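Aldehyde dehydrogenase (Anabaena variabilis, PDB 4H7N) probably oxidises aldehydes to carboxylic acids with NAD+ as the electron acceptor, as other members of the aldehyde dehydrogenase family do. Local coordinates at residues I63-D77 and I164-L176. Numbering follows the deposited sequence.
Sequences ILSRREQLTEALVND and IAPRFVAPLLMAL
Asp77 points its carboxylate into the backbone N-H groups of the turn that begins at Pro166, its CB packed on the methyl group of Ala165. Asp77 OD1 accepts two bonds: from Arg167 N (2.8 Å), through the syn lone pair, and on its anti side from Arg167 NH1 (2.8 Å), a salt bridge lying in the guanidinium plane. Asp77 OD2 takes Phe168 N at 2.8 Å, in a more bent bond (131°), and lies at the edge of the Phe168 ring. With an alanine here the amides of Arg167 and Phe168 would be likely to lose their acceptor and Arg167 NH1 its carboxylate, NH2 still being held by Asp19. Asn76 ND2 lies over one face of that guanidinium near its rim, unbonded to it, and donates to Asp19; a water joins Asn76 OD1 to Arg167 NE.

In the fold, a type I turn from Pro166 to Val169 leads into helix 169-176, which links the adjacent parallel strands 156-161 and 186-188 in a beta-alpha-beta crossover, consistent with the Rossmann-like NAD-binding domain of aldehyde dehydrogenases. It runs nearly antiparallel to helix 67-77 (154°, axes 8.6 Å apart). A small residue suits Ala73, whose CB meets Arg167 O at 3.6 Å where the backbones come close. Pro171, in the first turn of its helix, where a missing N-H costs little, sets CG against the backbone of Gln69 and Leu70. With CG anti to the backbone N (chi1 178°), Leu70 brings CD1 down to Pro171 CG and Leu172 CD2. Leu74 lies alongside Phe168, and Pro139 touches both. Beyond the break before helix 67-77, Ile63 CG1 rests on Ala175 CB at 3.7 Å, the short methyl admitting the branched chain.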
loop_
_atom_site.group_PDB
_atom_site.type_symbol
_atom_site.label_atom_id
_atom_site.label_comp_id
_atom_site.label_asym_id
_atom_site.label_seq_id
_atom_site.Cartn_x
_atom_site.Cartn_y
_atom_site.Cartn_z
ATOM N N ILE A 63 26.137 -9.684 -18.179
ATOM C CA ILE A 63 26.677 -9.770 -16.836
ATOM C C ILE A 63 27.425 -11.066 -16.674
ATOM O O ILE A 63 28.545 -11.091 -16.146
ATOM C CB ILE A 63 25.559 -9.710 -15.772
ATOM C CG1 ILE A 63 24.890 -8.365 -15.794
ATOM C CG2 ILE A 63 26.099 -10.014 -14.384
ATOM C CD1 ILE A 63 23.495 -8.386 -15.177
ATOM N N LEU A 64 26.834 -12.155 -17.122
ATOM C CA LEU A 64 27.520 -13.438 -17.055
ATOM C C LEU A 64 28.829 -13.460 -17.824
ATOM O O LEU A 64 29.760 -14.157 -17.419
ATOM C CB LEU A 64 26.621 -14.538 -17.615
ATOM C CG LEU A 64 25.512 -15.020 -16.684
ATOM C CD1 LEU A 64 24.538 -15.945 -17.397
ATOM C CD2 LEU A 64 26.126 -15.705 -15.471
ATOM N N SER A 65 28.895 -12.758 -18.959
ATOM C CA SER A 65 30.142 -12.688 -19.722
ATOM C C SER A 65 31.284 -11.996 -18.976
ATOM O O SER A 65 32.431 -12.109 -19.382
ATOM C CB SER A 65 29.947 -11.956 -21.053
ATOM O OG SER A 65 29.902 -10.527 -20.889
ATOM N N ARG A 66 30.971 -11.249 -17.932
ATOM C CA ARG A 66 31.964 -10.506 -17.166
ATOM C C ARG A 66 31.801 -10.812 -15.693
ATOM O O ARG A 66 31.970 -9.944 -14.824
ATOM C CB ARG A 66 31.835 -8.998 -17.460
ATOM C CG ARG A 66 32.218 -8.600 -18.913
ATOM C CD ARG A 66 33.636 -9.066 -19.277
ATOM N NE ARG A 66 33.866 -9.292 -20.729
ATOM C CZ ARG A 66 33.991 -8.306 -21.609
ATOM N NH1 ARG A 66 34.225 -8.557 -22.895
ATOM N NH2 ARG A 66 33.889 -7.038 -21.187
ATOM N N ARG A 67 31.472 -12.054 -15.398
ATOM C CA ARG A 67 31.147 -12.421 -14.014
ATOM C C ARG A 67 32.312 -12.155 -13.073
ATOM O O ARG A 67 32.111 -11.715 -11.954
ATOM C CB ARG A 67 30.734 -13.897 -13.923
ATOM C CG ARG A 67 30.215 -14.259 -12.546
ATOM C CD ARG A 67 29.684 -15.683 -12.448
ATOM N NE ARG A 67 29.414 -15.928 -11.029
ATOM C CZ ARG A 67 28.394 -16.604 -10.528
ATOM N NH1 ARG A 67 27.509 -17.180 -11.314
ATOM N NH2 ARG A 67 28.302 -16.760 -9.225
ATOM N N GLU A 68 33.537 -12.409 -13.522
ATOM C CA GLU A 68 34.671 -12.186 -12.665
ATOM C C GLU A 68 34.815 -10.741 -12.223
ATOM O O GLU A 68 35.289 -10.494 -11.146
ATOM C CB GLU A 68 35.971 -12.671 -13.327
ATOM C CG GLU A 68 36.074 -14.178 -13.199
ATOM C CD GLU A 68 36.726 -14.842 -14.383
ATOM O OE1 GLU A 68 37.968 -14.716 -14.531
ATOM O OE2 GLU A 68 35.988 -15.498 -15.166
ATOM N N GLN A 69 34.446 -9.795 -13.064
ATOM C CA GLN A 69 34.525 -8.381 -12.716
ATOM C C GLN A 69 33.428 -8.029 -11.707
ATOM O O GLN A 69 33.639 -7.200 -10.847
ATOM C CB GLN A 69 34.322 -7.530 -13.955
ATOM C CG GLN A 69 35.571 -7.392 -14.826
ATOM C CD GLN A 69 35.879 -8.668 -15.568
ATOM O OE1 GLN A 69 34.985 -9.343 -16.077
ATOM N NE2 GLN A 69 37.132 -9.015 -15.625
ATOM N N LEU A 70 32.258 -8.668 -11.813
ATOM C CA LEU A 70 31.211 -8.439 -10.820
ATOM C C LEU A 70 31.648 -8.990 -9.453
ATOM O O LEU A 70 31.547 -8.312 -8.428
ATOM C CB LEU A 70 29.880 -9.026 -11.284
ATOM C CG LEU A 70 28.704 -8.877 -10.293
ATOM C CD1 LEU A 70 28.373 -7.417 -10.000
ATOM C CD2 LEU A 70 27.456 -9.550 -10.827
ATOM N N THR A 71 32.199 -10.205 -9.465
ATOM C CA THR A 71 32.649 -10.865 -8.268
ATOM C C THR A 71 33.751 -9.987 -7.604
ATOM O O THR A 71 33.732 -9.743 -6.406
ATOM C CB THR A 71 33.280 -12.228 -8.600
ATOM O OG1 THR A 71 32.317 -13.083 -9.203
ATOM C CG2 THR A 71 33.804 -12.874 -7.364
ATOM N N GLU A 72 34.673 -9.493 -8.413
ATOM C CA GLU A 72 35.794 -8.721 -7.866
ATOM C C GLU A 72 35.295 -7.400 -7.193
ATOM O O GLU A 72 35.777 -6.952 -6.120
ATOM C CB GLU A 72 36.827 -8.477 -8.979
ATOM C CG GLU A 72 37.796 -7.347 -8.764
ATOM C CD GLU A 72 38.627 -7.094 -10.028
ATOM O OE1 GLU A 72 38.063 -6.814 -11.128
ATOM O OE2 GLU A 72 39.836 -7.206 -9.923
ATOM N N ALA A 73 34.359 -6.741 -7.841
ATOM C CA ALA A 73 33.854 -5.505 -7.268
ATOM C C ALA A 73 33.058 -5.772 -5.986
ATOM O O ALA A 73 33.146 -5.007 -5.043
ATOM C CB ALA A 73 33.020 -4.737 -8.269
ATOM N N LEU A 74 32.319 -6.873 -5.952
ATOM C CA LEU A 74 31.486 -7.179 -4.783
ATOM C C LEU A 74 32.358 -7.716 -3.617
ATOM O O LEU A 74 32.113 -7.411 -2.458
ATOM C CB LEU A 74 30.332 -8.077 -5.212
ATOM C CG LEU A 74 29.205 -8.282 -4.226
ATOM C CD1 LEU A 74 28.556 -6.971 -3.800
ATOM C CD2 LEU A 74 28.165 -9.196 -4.885
ATOM N N VAL A 75 33.398 -8.471 -3.907
ATOM C CA VAL A 75 34.415 -8.803 -2.877
ATOM C C VAL A 75 35.005 -7.491 -2.273
ATOM O O VAL A 75 35.143 -7.352 -1.067
ATOM C CB VAL A 75 35.565 -9.629 -3.452
ATOM C CG1 VAL A 75 36.781 -9.659 -2.532
ATOM C CG2 VAL A 75 35.116 -11.035 -3.758
ATOM N N ASN A 76 35.371 -6.561 -3.140
ATOM C CA ASN A 76 35.911 -5.282 -2.703
ATOM C C ASN A 76 34.896 -4.552 -1.800
ATOM O O ASN A 76 35.296 -3.974 -0.769
ATOM C CB ASN A 76 36.258 -4.440 -3.935
ATOM C CG ASN A 76 37.261 -3.315 -3.675
ATOM O OD1 ASN A 76 37.890 -2.811 -4.639
ATOM N ND2 ASN A 76 37.401 -2.871 -2.416
ATOM N N ASP A 77 33.616 -4.562 -2.175
ATOM C CA ASP A 77 32.580 -3.876 -1.375
ATOM C C ASP A 77 32.369 -4.521 -0.009
ATOM O O ASP A 77 32.093 -3.841 0.959
ATOM C CB ASP A 77 31.200 -3.871 -2.074
ATOM C CG ASP A 77 31.011 -2.760 -3.123
ATOM O OD1 ASP A 77 31.506 -1.605 -2.966
ATOM O OD2 ASP A 77 30.253 -3.015 -4.108
ATOM N N ILE A 164 28.259 3.374 1.278
ATOM C CA ILE A 164 29.184 2.453 1.982
ATOM C C ILE A 164 29.651 1.275 1.106
ATOM O O ILE A 164 30.712 0.729 1.343
ATOM C CB ILE A 164 28.537 1.926 3.293
ATOM C CG1 ILE A 164 28.119 3.082 4.226
ATOM C CG2 ILE A 164 29.460 0.977 3.986
ATOM C CD1 ILE A 164 29.229 3.998 4.687
ATOM N N ALA A 165 28.875 0.904 0.080
ATOM C CA ALA A 165 29.219 -0.262 -0.764
ATOM C C ALA A 165 28.704 -0.097 -2.203
ATOM O O ALA A 165 27.706 -0.709 -2.589
ATOM C CB ALA A 165 28.619 -1.500 -0.152
ATOM N N PRO A 166 29.329 0.786 -2.985
ATOM C CA PRO A 166 28.805 1.193 -4.278
ATOM C C PRO A 166 29.545 0.585 -5.464
ATOM O O PRO A 166 29.143 0.786 -6.604
ATOM C CB PRO A 166 29.028 2.707 -4.248
ATOM C CG PRO A 166 30.365 2.786 -3.572
ATOM C CD PRO A 166 30.400 1.681 -2.533
ATOM N N ARG A 167 30.626 -0.127 -5.225
ATOM C CA ARG A 167 31.532 -0.494 -6.344
ATOM C C ARG A 167 30.954 -1.527 -7.315
ATOM O O ARG A 167 31.313 -1.539 -8.489
ATOM C CB ARG A 167 32.853 -1.027 -5.829
ATOM C CG ARG A 167 33.549 -0.156 -4.808
ATOM C CD ARG A 167 34.752 -0.927 -4.319
ATOM N NE ARG A 167 35.434 -0.280 -3.220
ATOM C CZ ARG A 167 34.970 -0.169 -1.968
ATOM N NH1 ARG A 167 33.765 -0.587 -1.622
ATOM N NH2 ARG A 167 35.740 0.357 -1.038
ATOM N N PHE A 168 29.983 -2.322 -6.849
ATOM C CA PHE A 168 29.390 -3.384 -7.674
ATOM C C PHE A 168 28.635 -2.827 -8.857
ATOM O O PHE A 168 28.396 -3.551 -9.799
ATOM C CB PHE A 168 28.460 -4.266 -6.860
ATOM C CG PHE A 168 27.167 -3.587 -6.494
ATOM C CD1 PHE A 168 27.092 -2.728 -5.419
ATOM C CD2 PHE A 168 26.029 -3.800 -7.252
ATOM C CE1 PHE A 168 25.900 -2.112 -5.088
ATOM C CE2 PHE A 168 24.819 -3.178 -6.931
ATOM C CZ PHE A 168 24.756 -2.343 -5.838
ATOM N N VAL A 169 28.261 -1.553 -8.801
ATOM C CA VAL A 169 27.561 -0.884 -9.868
ATOM C C VAL A 169 28.389 -0.817 -11.175
ATOM O O VAL A 169 27.846 -1.011 -12.284
ATOM C CB VAL A 169 27.084 0.524 -9.418
ATOM C CG1 VAL A 169 26.494 1.286 -10.576
ATOM C CG2 VAL A 169 25.969 0.379 -8.376
ATOM N N ALA A 170 29.686 -0.621 -11.072
ATOM C CA ALA A 170 30.494 -0.357 -12.287
ATOM C C ALA A 170 30.391 -1.538 -13.279
ATOM O O ALA A 170 30.104 -1.334 -14.433
ATOM C CB ALA A 170 31.943 -0.056 -11.931
ATOM N N PRO A 171 30.527 -2.781 -12.817
ATOM C CA PRO A 171 30.348 -3.868 -13.800
ATOM C C PRO A 171 28.885 -4.053 -14.274
ATOM O O PRO A 171 28.667 -4.351 -15.452
ATOM C CB PRO A 171 30.946 -5.084 -13.107
ATOM C CG PRO A 171 30.969 -4.752 -11.669
ATOM C CD PRO A 171 31.146 -3.254 -11.576
ATOM N N LEU A 172 27.892 -3.786 -13.424
ATOM C CA LEU A 172 26.519 -3.852 -13.874
ATOM C C LEU A 172 26.269 -2.849 -15.003
ATOM O O LEU A 172 25.611 -3.174 -16.006
ATOM C CB LEU A 172 25.535 -3.571 -12.752
ATOM C CG LEU A 172 25.420 -4.622 -11.659
ATOM C CD1 LEU A 172 24.288 -4.267 -10.702
ATOM C CD2 LEU A 172 25.186 -6.042 -12.233
ATOM N N LEU A 173 26.777 -1.632 -14.803
ATOM C CA LEU A 173 26.606 -0.539 -15.734
ATOM C C LEU A 173 27.296 -0.843 -17.064
ATOM O O LEU A 173 26.760 -0.609 -18.166
ATOM C CB LEU A 173 27.086 0.768 -15.075
ATOM C CG LEU A 173 27.113 2.035 -15.909
ATOM C CD1 LEU A 173 25.721 2.333 -16.437
ATOM C CD2 LEU A 173 27.697 3.215 -15.131
HETATM N N MSE A 174 28.475 -1.416 -16.984
HETATM C CA MSE A 174 29.174 -1.803 -18.182
HETATM C C MSE A 174 28.362 -2.831 -18.950
HETATM O O MSE A 174 28.331 -2.812 -20.185
HETATM C CB MSE A 174 30.559 -2.319 -17.800
HETATM C CG MSE A 174 31.239 -3.111 -18.901
HETATM SE SE MSE A 174 33.138 -3.518 -18.476
HETATM C CE MSE A 174 32.981 -4.708 -16.902
ATOM N N ALA A 175 27.694 -3.759 -18.261
ATOM C CA ALA A 175 26.885 -4.770 -18.982
ATOM C C ALA A 175 25.655 -4.117 -19.565
ATOM O O ALA A 175 25.199 -4.445 -20.680
ATOM C CB ALA A 175 26.483 -5.897 -18.047
ATOM N N LEU A 176 25.093 -3.214 -18.772
ATOM C CA LEU A 176 23.853 -2.511 -19.101
ATOM C C LEU A 176 23.986 -1.738 -20.420
ATOM O O LEU A 176 23.063 -1.737 -21.255
ATOM C CB LEU A 176 23.475 -1.573 -17.963
ATOM C CG LEU A 176 22.300 -0.631 -18.164
ATOM C CD1 LEU A 176 21.040 -1.442 -18.425
ATOM C CD2 LEU A 176 22.117 0.262 -16.975
HETATM O O HOH W 1 37.735 0.183 -4.984
HETATM O O HOH W 2 32.533 -1.212 1.015
#